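Local coordinates for mandelate racemase/muconate lactonizing enzyme family protein (Bradyrhizobium sp. ORS 278, PDB 3TOY) that is of unspecified function but belongs to the mandelate racemase/muconate lactonizing enzyme family, pairing an N-terminal domain with an enolase-like C-terminal barrel that binds calcium ions in the crystal, at residues T30-R35 / I60-D65; P324-H329 / P366-A371. One frame throughout, in Å; residues are numbered along the deposited sequence.

Contact 1: residues T30-R35 / I60-D65; sequences TGVTAR and IDVTTD
Thr-30 and Thr-63 meet through their hydroxyls, with OG1 of Thr-30 hydrogen-bonded to OG1 of Thr-63 at 2.7 Å and the side chains crossing at about a right angle. Both place OG1 between the backbone N and the carbonyl carbon (chi1 53° in Thr-30), which turns the oxygens towards one another. On this face Thr-30 and Thr-33 are open to solvent, whereas Asp-61 is buried. A water links OG1 of Thr-30 to the carbonyl of Thr-64, and a second lies between OG1 of Thr-33 and the carbonyl of Asp-61. The backbone is irregular here: Thr-30 N donates to Thr-63 O at 2.8 Å and Gly-31 N reaches that oxygen weakly, two residues facing one. It is a classic beta bulge in the antiparallel hairpin of strands 29-47 and 50-64 of the N-terminal domain. Beyond it the pairing is regular, and Thr-33 and Asp-61 exchange two bonds, the one from Asp-61 N to Thr-33 O measuring 2.9 Å. On the opposite face, Val-32 and Val-62 lie side by side and point the same way, their CG2 atoms 4.0 Å apart. With Ala-34 and Ile-60 they form the tightly packed side, against Val-89 of helix 82-95 and Leu-130, Ala-133 and Phe-134 of helix 122-142. At the other end of the threonine face, beside Thr-33, NH2 of Arg-35 makes only a long salt bridge, 3.8 Å, to OD2 of Asp-61, the guanidinium and carboxylate planes 48° apart. Stronger partners lie outside: Glu-374 takes NH1 of the arginine, while His-71 and Trp-372 hold OD1 of the aspartate.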
ATOM      1  N   THR A  30     -28.458  23.986  37.266  1.00 38.50           N
ATOM      2  CA  THR A  30     -29.350  23.700  38.397  1.00 41.64           C
ATOM      3  C   THR A  30     -30.297  22.550  38.071  1.00 44.67           C
ATOM      4  O   THR A  30     -30.718  21.802  38.952  1.00 46.70           O
ATOM      5  CB  THR A  30     -30.161  24.946  38.821  1.00 36.82           C
ATOM      6  OG1 THR A  30     -30.842  25.491  37.683  1.00 44.44           O
ATOM      7  CG2 THR A  30     -29.243  26.015  39.398  1.00 41.80           C
ATOM      8  N   GLY A  31     -30.635  22.386  36.799  1.00 39.57           N
ATOM      9  CA  GLY A  31     -31.507  21.292  36.429  1.00 42.21           C
ATOM     10  C   GLY A  31     -31.638  21.107  34.935  1.00 40.15           C
ATOM     11  O   GLY A  31     -31.239  21.972  34.150  1.00 39.02           O
ATOM     12  N   VAL A  32     -32.231  19.985  34.557  1.00 37.57           N
ATOM     13  CA  VAL A  32     -32.436  19.658  33.166  1.00 35.27           C
ATOM     14  C   VAL A  32     -33.810  19.016  33.014  1.00 37.90           C
ATOM     15  O   VAL A  32     -34.146  18.066  33.719  1.00 39.41           O
ATOM     16  CB  VAL A  32     -31.324  18.677  32.689  1.00 34.23           C
ATOM     17  CG1 VAL A  32     -31.648  18.120  31.329  1.00 34.93           C
ATOM     18  CG2 VAL A  32     -29.986  19.394  32.685  1.00 31.81           C
ATOM     19  N   THR A  33     -34.615  19.529  32.093  1.00 34.91           N
ATOM     20  CA  THR A  33     -35.872  18.885  31.806  1.00 38.91           C
ATOM     21  C   THR A  33     -35.989  18.680  30.304  1.00 40.19           C
ATOM     22  O   THR A  33     -35.414  19.429  29.523  1.00 42.27           O
ATOM     23  CB  THR A  33     -37.072  19.702  32.341  1.00 45.26           C
ATOM     24  OG1 THR A  33     -37.248  20.886  31.555  1.00 48.36           O
ATOM     25  CG2 THR A  33     -36.828  20.090  33.784  1.00 49.45           C
ATOM     26  N   ALA A  34     -36.724  17.651  29.913  1.00 31.54           N
ATOM     27  CA  ALA A  34     -36.930  17.360  28.509  1.00 36.45           C
ATOM     28  C   ALA A  34     -38.394  17.108  28.249  1.00 39.49           C
ATOM     29  O   ALA A  34     -39.071  16.440  29.036  1.00 39.58           O
ATOM     30  CB  ALA A  34     -36.097  16.123  28.108  1.00 35.54           C
ATOM     31  N   ARG A  35     -38.893  17.628  27.137  1.00 37.72           N
ATOM     32  CA  ARG A  35     -40.267  17.346  26.744  1.00 40.54           C
ATOM     33  C   ARG A  35     -40.337  16.796  25.329  1.00 37.87           C
ATOM     34  O   ARG A  35     -39.575  17.215  24.456  1.00 37.51           O
ATOM     35  CB  ARG A  35     -41.131  18.606  26.849  1.00 37.09           C
ATOM     36  CG  ARG A  35     -41.223  19.196  28.270  1.00 42.85           C
ATOM     37  CD  ARG A  35     -41.999  20.513  28.254  1.00 43.61           C
ATOM     38  NE  ARG A  35     -41.209  21.614  27.709  1.00 46.29           N
ATOM     39  CZ  ARG A  35     -41.692  22.821  27.434  1.00 51.99           C
ATOM     40  NH1 ARG A  35     -42.972  23.096  27.661  1.00 46.62           N
ATOM     41  NH2 ARG A  35     -40.893  23.759  26.942  1.00 50.76           N
ATOM     42  N   ILE A  60     -35.168  20.400  24.954  1.00 27.76           N
ATOM     43  CA  ILE A  60     -34.276  20.259  26.090  1.00 28.86           C
ATOM     44  C   ILE A  60     -34.078  21.617  26.710  1.00 28.76           C
ATOM     45  O   ILE A  60     -33.804  22.597  26.012  1.00 34.08           O
ATOM     46  CB  ILE A  60     -32.887  19.674  25.637  1.00 31.74           C
ATOM     47  CG1 ILE A  60     -33.071  18.271  25.041  1.00 30.24           C
ATOM     48  CG2 ILE A  60     -31.869  19.716  26.754  1.00 32.62           C
ATOM     49  CD1 ILE A  60     -31.754  17.580  24.536  1.00 29.37           C
ATOM     50  N   ASP A  61     -34.231  21.673  28.034  1.00 31.13           N
ATOM     51  CA  ASP A  61     -34.003  22.901  28.788  1.00 35.36           C
ATOM     52  C   ASP A  61     -32.984  22.654  29.875  1.00 31.37           C
ATOM     53  O   ASP A  61     -33.136  21.755  30.695  1.00 37.18           O
ATOM     54  CB  ASP A  61     -35.304  23.400  29.428  1.00 36.76           C
ATOM     55  CG  ASP A  61     -36.367  23.690  28.405  1.00 39.85           C
ATOM     56  OD1 ASP A  61     -36.093  24.443  27.457  1.00 40.90           O
ATOM     57  OD2 ASP A  61     -37.488  23.164  28.537  1.00 52.13           O
ATOM     58  N   VAL A  62     -31.950  23.468  29.897  1.00 34.00           N
ATOM     59  CA  VAL A  62     -30.940  23.342  30.923  1.00 33.49           C
ATOM     60  C   VAL A  62     -30.950  24.615  31.761  1.00 36.52           C
ATOM     61  O   VAL A  62     -30.485  25.661  31.323  1.00 34.25           O
ATOM     62  CB  VAL A  62     -29.524  23.120  30.323  1.00 34.99           C
ATOM     63  CG1 VAL A  62     -28.464  23.122  31.438  1.00 31.62           C
ATOM     64  CG2 VAL A  62     -29.475  21.807  29.518  1.00 35.54           C
ATOM     65  N   THR A  63     -31.475  24.520  32.981  1.00 40.62           N
ATOM     66  CA  THR A  63     -31.591  25.703  33.825  1.00 38.57           C
ATOM     67  C   THR A  63     -30.267  25.933  34.520  1.00 37.72           C
ATOM     68  O   THR A  63     -29.588  24.977  34.901  1.00 38.38           O
ATOM     69  CB  THR A  63     -32.711  25.541  34.895  1.00 35.15           C
ATOM     70  OG1 THR A  63     -32.390  24.441  35.754  1.00 47.11           O
ATOM     71  CG2 THR A  63     -34.057  25.279  34.241  1.00 41.59           C
ATOM     72  N   THR A  64     -29.915  27.202  34.689  1.00 36.83           N
ATOM     73  CA  THR A  64     -28.690  27.592  35.366  1.00 38.90           C
ATOM     74  C   THR A  64     -29.027  28.486  36.558  1.00 45.72           C
ATOM     75  O   THR A  64     -30.188  28.836  36.770  1.00 41.89           O
ATOM     76  CB  THR A  64     -27.775  28.394  34.433  1.00 38.49           C
ATOM     77  OG1 THR A  64     -28.288  29.724  34.259  1.00 37.47           O
ATOM     78  CG2 THR A  64     -27.692  27.697  33.063  1.00 37.01           C
ATOM     79  N   ASP A  65     -27.998  28.871  37.304  1.00 46.40           N
ATOM     80  CA  ASP A  65     -28.162  29.738  38.466  1.00 48.34           C
ATOM     81  C   ASP A  65     -27.906  31.207  38.133  1.00 45.56           C
ATOM     82  O   ASP A  65     -27.624  32.010  39.025  1.00 50.94           O
ATOM     83  CB  ASP A  65     -27.246  29.269  39.610  1.00 44.71           C
ATOM     84  CG  ASP A  65     -25.759  29.408  39.277  1.00 52.33           C
ATOM     85  OD1 ASP A  65     -25.413  29.771  38.130  1.00 53.99           O
ATOM     86  OD2 ASP A  65     -24.931  29.167  40.178  1.00 46.07           O
TER
HETATM   87  O   HOH W   1     -32.222  27.376  38.661  1.00 53.26           O
HETATM   88  O   HOH W   2     -35.110  22.606  33.163  1.00 53.96           O

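Contact 2: residues P324-H329 / P366-A371; sequences PEASAH and PGLGLA
His-329 lays its imidazole against Leu-368 and the carbonyl of Gly-367. Its CB is 4.1 Å from CD2 of Leu-368. With CG anti to the carbonyl carbon (chi1 -75°), the ring is carried out over the loop. CG lies 4.0 Å from the same leucine methyl, which makes an off-centre CH-pi contact, 4.3 Å from the ring centroid and 29° from the ring normal. CD2 of the histidine passes close to Leu-368 CA, at 3.9 Å, and Glu-325 O, one turn back in the helix, lies in plane at the ring edge. Further out, CE1 comes within 3.0 Å of Gly-367 O, which approaches the ring obliquely. ND1 is hydrogen-bonded to Val-147 N, at helix 146-149, and NE2 to Lys-364 O; NE2 also passes 3.6 Å from Leu-368 O.

The loop meets the ring as a type II' beta turn from Pro-366 to Gly-369, closed by Gly-369 N bonding to Pro-366 O, with Gly-367 at positive phi in its second position. The other branch of Leu-368 extends to the helix, its CD1 touching CB of Ala-326 at 4.1 Å. One residue beyond the turn, Leu-370 crosses Glu-325 at about a right angle, and its CD2 presses on CB of the glutamate at 3.6 Å. The glutamate chain bends at chi2 (88°), and its OE1 is bonded to the hydroxyl of Tyr-73. Within the enolase-like C-terminal domain the contact joins helix 324-330 to the loop between strand 360-361 and helix 374-380.

No conventional hydrogen bond spans the two segments; they meet by apolar packing, the CH-pi contact and the carbonyl approach to CE1. ND1 faces a backbone N-H and can only accept there, and NE2 faces a carbonyl, which is consistent with a neutral ring carrying its proton on NE2.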
ATOM      1  N   PRO A 324     -31.328  23.002  11.277  1.00 28.98           N
ATOM      2  CA  PRO A 324     -30.801  24.169  10.562  1.00 28.54           C
ATOM      3  C   PRO A 324     -30.526  25.356  11.466  1.00 28.52           C
ATOM      4  O   PRO A 324     -29.641  26.162  11.170  1.00 27.46           O
ATOM      5  CB  PRO A 324     -31.909  24.513   9.561  1.00 25.25           C
ATOM      6  CG  PRO A 324     -33.123  23.870  10.095  1.00 27.48           C
ATOM      7  CD  PRO A 324     -32.685  22.645  10.834  1.00 25.57           C
ATOM      8  N   GLU A 325     -31.259  25.481  12.565  1.00 28.75           N
ATOM      9  CA  GLU A 325     -31.038  26.648  13.430  1.00 31.69           C
ATOM     10  C   GLU A 325     -29.651  26.655  14.066  1.00 28.87           C
ATOM     11  O   GLU A 325     -28.941  27.685  14.072  1.00 27.95           O
ATOM     12  CB  GLU A 325     -32.141  26.737  14.500  1.00 29.24           C
ATOM     13  CG  GLU A 325     -33.555  26.731  13.896  1.00 29.41           C
ATOM     14  CD  GLU A 325     -34.131  25.323  13.683  1.00 37.33           C
ATOM     15  OE1 GLU A 325     -33.449  24.314  13.993  1.00 35.03           O
ATOM     16  OE2 GLU A 325     -35.276  25.226  13.202  1.00 33.03           O
ATOM     17  N   ALA A 326     -29.271  25.518  14.636  1.00 28.58           N
ATOM     18  CA  ALA A 326     -28.000  25.401  15.319  1.00 30.36           C
ATOM     19  C   ALA A 326     -26.891  25.257  14.266  1.00 27.86           C
ATOM     20  O   ALA A 326     -25.792  25.748  14.457  1.00 26.99           O
ATOM     21  CB  ALA A 326     -28.005  24.205  16.260  1.00 27.14           C
ATOM     22  N   SER A 327     -27.202  24.590  13.158  1.00 28.91           N
ATOM     23  CA  SER A 327     -26.205  24.429  12.087  1.00 28.61           C
ATOM     24  C   SER A 327     -25.709  25.765  11.561  1.00 28.25           C
ATOM     25  O   SER A 327     -24.541  25.922  11.209  1.00 26.48           O
ATOM     26  CB  SER A 327     -26.775  23.586  10.952  1.00 26.93           C
ATOM     27  OG  SER A 327     -27.012  22.268  11.401  1.00 26.49           O
ATOM     28  N   ALA A 328     -26.603  26.746  11.512  1.00 28.53           N
ATOM     29  CA  ALA A 328     -26.246  28.060  11.023  1.00 28.37           C
ATOM     30  C   ALA A 328     -25.194  28.726  11.893  1.00 23.98           C
ATOM     31  O   ALA A 328     -24.518  29.629  11.451  1.00 25.69           O
ATOM     32  CB  ALA A 328     -27.488  28.929  10.931  1.00 27.99           C
ATOM     33  N   HIS A 329     -25.077  28.282  13.146  1.00 24.79           N
ATOM     34  CA  HIS A 329     -24.099  28.868  14.050  1.00 25.21           C
ATOM     35  C   HIS A 329     -22.711  28.239  13.948  1.00 28.91           C
ATOM     36  O   HIS A 329     -21.727  28.853  14.361  1.00 27.68           O
ATOM     37  CB  HIS A 329     -24.556  28.780  15.512  1.00 29.47           C
ATOM     38  CG  HIS A 329     -25.639  29.752  15.866  1.00 28.86           C
ATOM     39  ND1 HIS A 329     -25.377  30.980  16.438  1.00 28.98           N
ATOM     40  CD2 HIS A 329     -26.986  29.671  15.740  1.00 30.53           C
ATOM     41  CE1 HIS A 329     -26.519  31.620  16.636  1.00 28.10           C
ATOM     42  NE2 HIS A 329     -27.512  30.846  16.228  1.00 26.42           N
ATOM     43  N   PRO A 366     -30.083  35.487  20.571  1.00 42.06           N
ATOM     44  CA  PRO A 366     -28.889  35.122  21.325  1.00 39.98           C
ATOM     45  C   PRO A 366     -28.834  33.607  21.494  1.00 35.02           C
ATOM     46  O   PRO A 366     -29.841  32.936  21.285  1.00 37.35           O
ATOM     47  CB  PRO A 366     -29.133  35.784  22.690  1.00 44.30           C
ATOM     48  CG  PRO A 366     -30.596  35.771  22.834  1.00 38.12           C
ATOM     49  CD  PRO A 366     -31.125  36.058  21.449  1.00 44.09           C
ATOM     50  N   GLY A 367     -27.681  33.082  21.888  1.00 33.68           N
ATOM     51  CA  GLY A 367     -27.480  31.626  21.952  1.00 35.23           C
ATOM     52  C   GLY A 367     -27.671  31.025  20.564  1.00 31.35           C
ATOM     53  O   GLY A 367     -27.170  31.574  19.582  1.00 30.80           O
ATOM     54  N   LEU A 368     -28.431  29.933  20.483  1.00 34.33           N
ATOM     55  CA  LEU A 368     -28.755  29.304  19.209  1.00 34.13           C
ATOM     56  C   LEU A 368     -30.043  29.831  18.601  1.00 38.64           C
ATOM     57  O   LEU A 368     -30.469  29.359  17.550  1.00 37.47           O
ATOM     58  CB  LEU A 368     -28.858  27.778  19.354  1.00 29.93           C
ATOM     59  CG  LEU A 368     -27.575  27.071  19.813  1.00 30.71           C
ATOM     60  CD1 LEU A 368     -27.907  25.612  20.121  1.00 29.65           C
ATOM     61  CD2 LEU A 368     -26.432  27.188  18.775  1.00 30.38           C
ATOM     62  N   GLY A 369     -30.673  30.805  19.258  1.00 36.00           N
ATOM     63  CA  GLY A 369     -31.925  31.342  18.759  1.00 34.64           C
ATOM     64  C   GLY A 369     -33.060  30.353  18.917  1.00 32.78           C
ATOM     65  O   GLY A 369     -33.963  30.307  18.096  1.00 41.23           O
ATOM     66  N   LEU A 370     -33.014  29.554  19.978  1.00 31.90           N
ATOM     67  CA  LEU A 370     -34.032  28.541  20.210  1.00 37.17           C
ATOM     68  C   LEU A 370     -34.778  28.871  21.509  1.00 43.94           C
ATOM     69  O   LEU A 370     -34.248  28.676  22.596  1.00 58.47           O
ATOM     70  CB  LEU A 370     -33.401  27.147  20.311  1.00 40.62           C
ATOM     71  CG  LEU A 370     -32.634  26.623  19.083  1.00 33.80           C
ATOM     72  CD1 LEU A 370     -32.083  25.222  19.377  1.00 38.94           C
ATOM     73  CD2 LEU A 370     -33.527  26.593  17.871  1.00 33.88           C
ATOM     74  N   ALA A 371     -35.979  29.412  21.384  1.00 48.05           N
ATOM     75  CA  ALA A 371     -36.852  29.640  22.536  1.00 40.17           C
ATOM     76  C   ALA A 371     -38.190  29.084  22.119  1.00 39.89           C
ATOM     77  O   ALA A 371     -38.557  29.169  20.944  1.00 45.50           O
ATOM     78  CB  ALA A 371     -36.952  31.111  22.840  1.00 42.22           C
TER

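How the contacts relate
Contact 1 belongs to the N-terminal domain and contact 2 to the enolase-like C-terminal domain. Their centres are about 17 Å apart and their nearest atoms about 7 Å, so they do not touch, yet neighbouring residues bridge them. Residues that closely follow 366-371 in the chain reach back to side chains of contact 1. Strand 69-75, next to 50-64 in the sheet, has partners in both contacts. Neither contact supplies the ligands of one calcium ion, Asp-219, Glu-245 and Glu-271. The side chain of His-329 is about 11 Å from an O-acetaldehydyl-hexaethylene glycol molecule, and that of Arg-35 about 14 Å from a nickel ion.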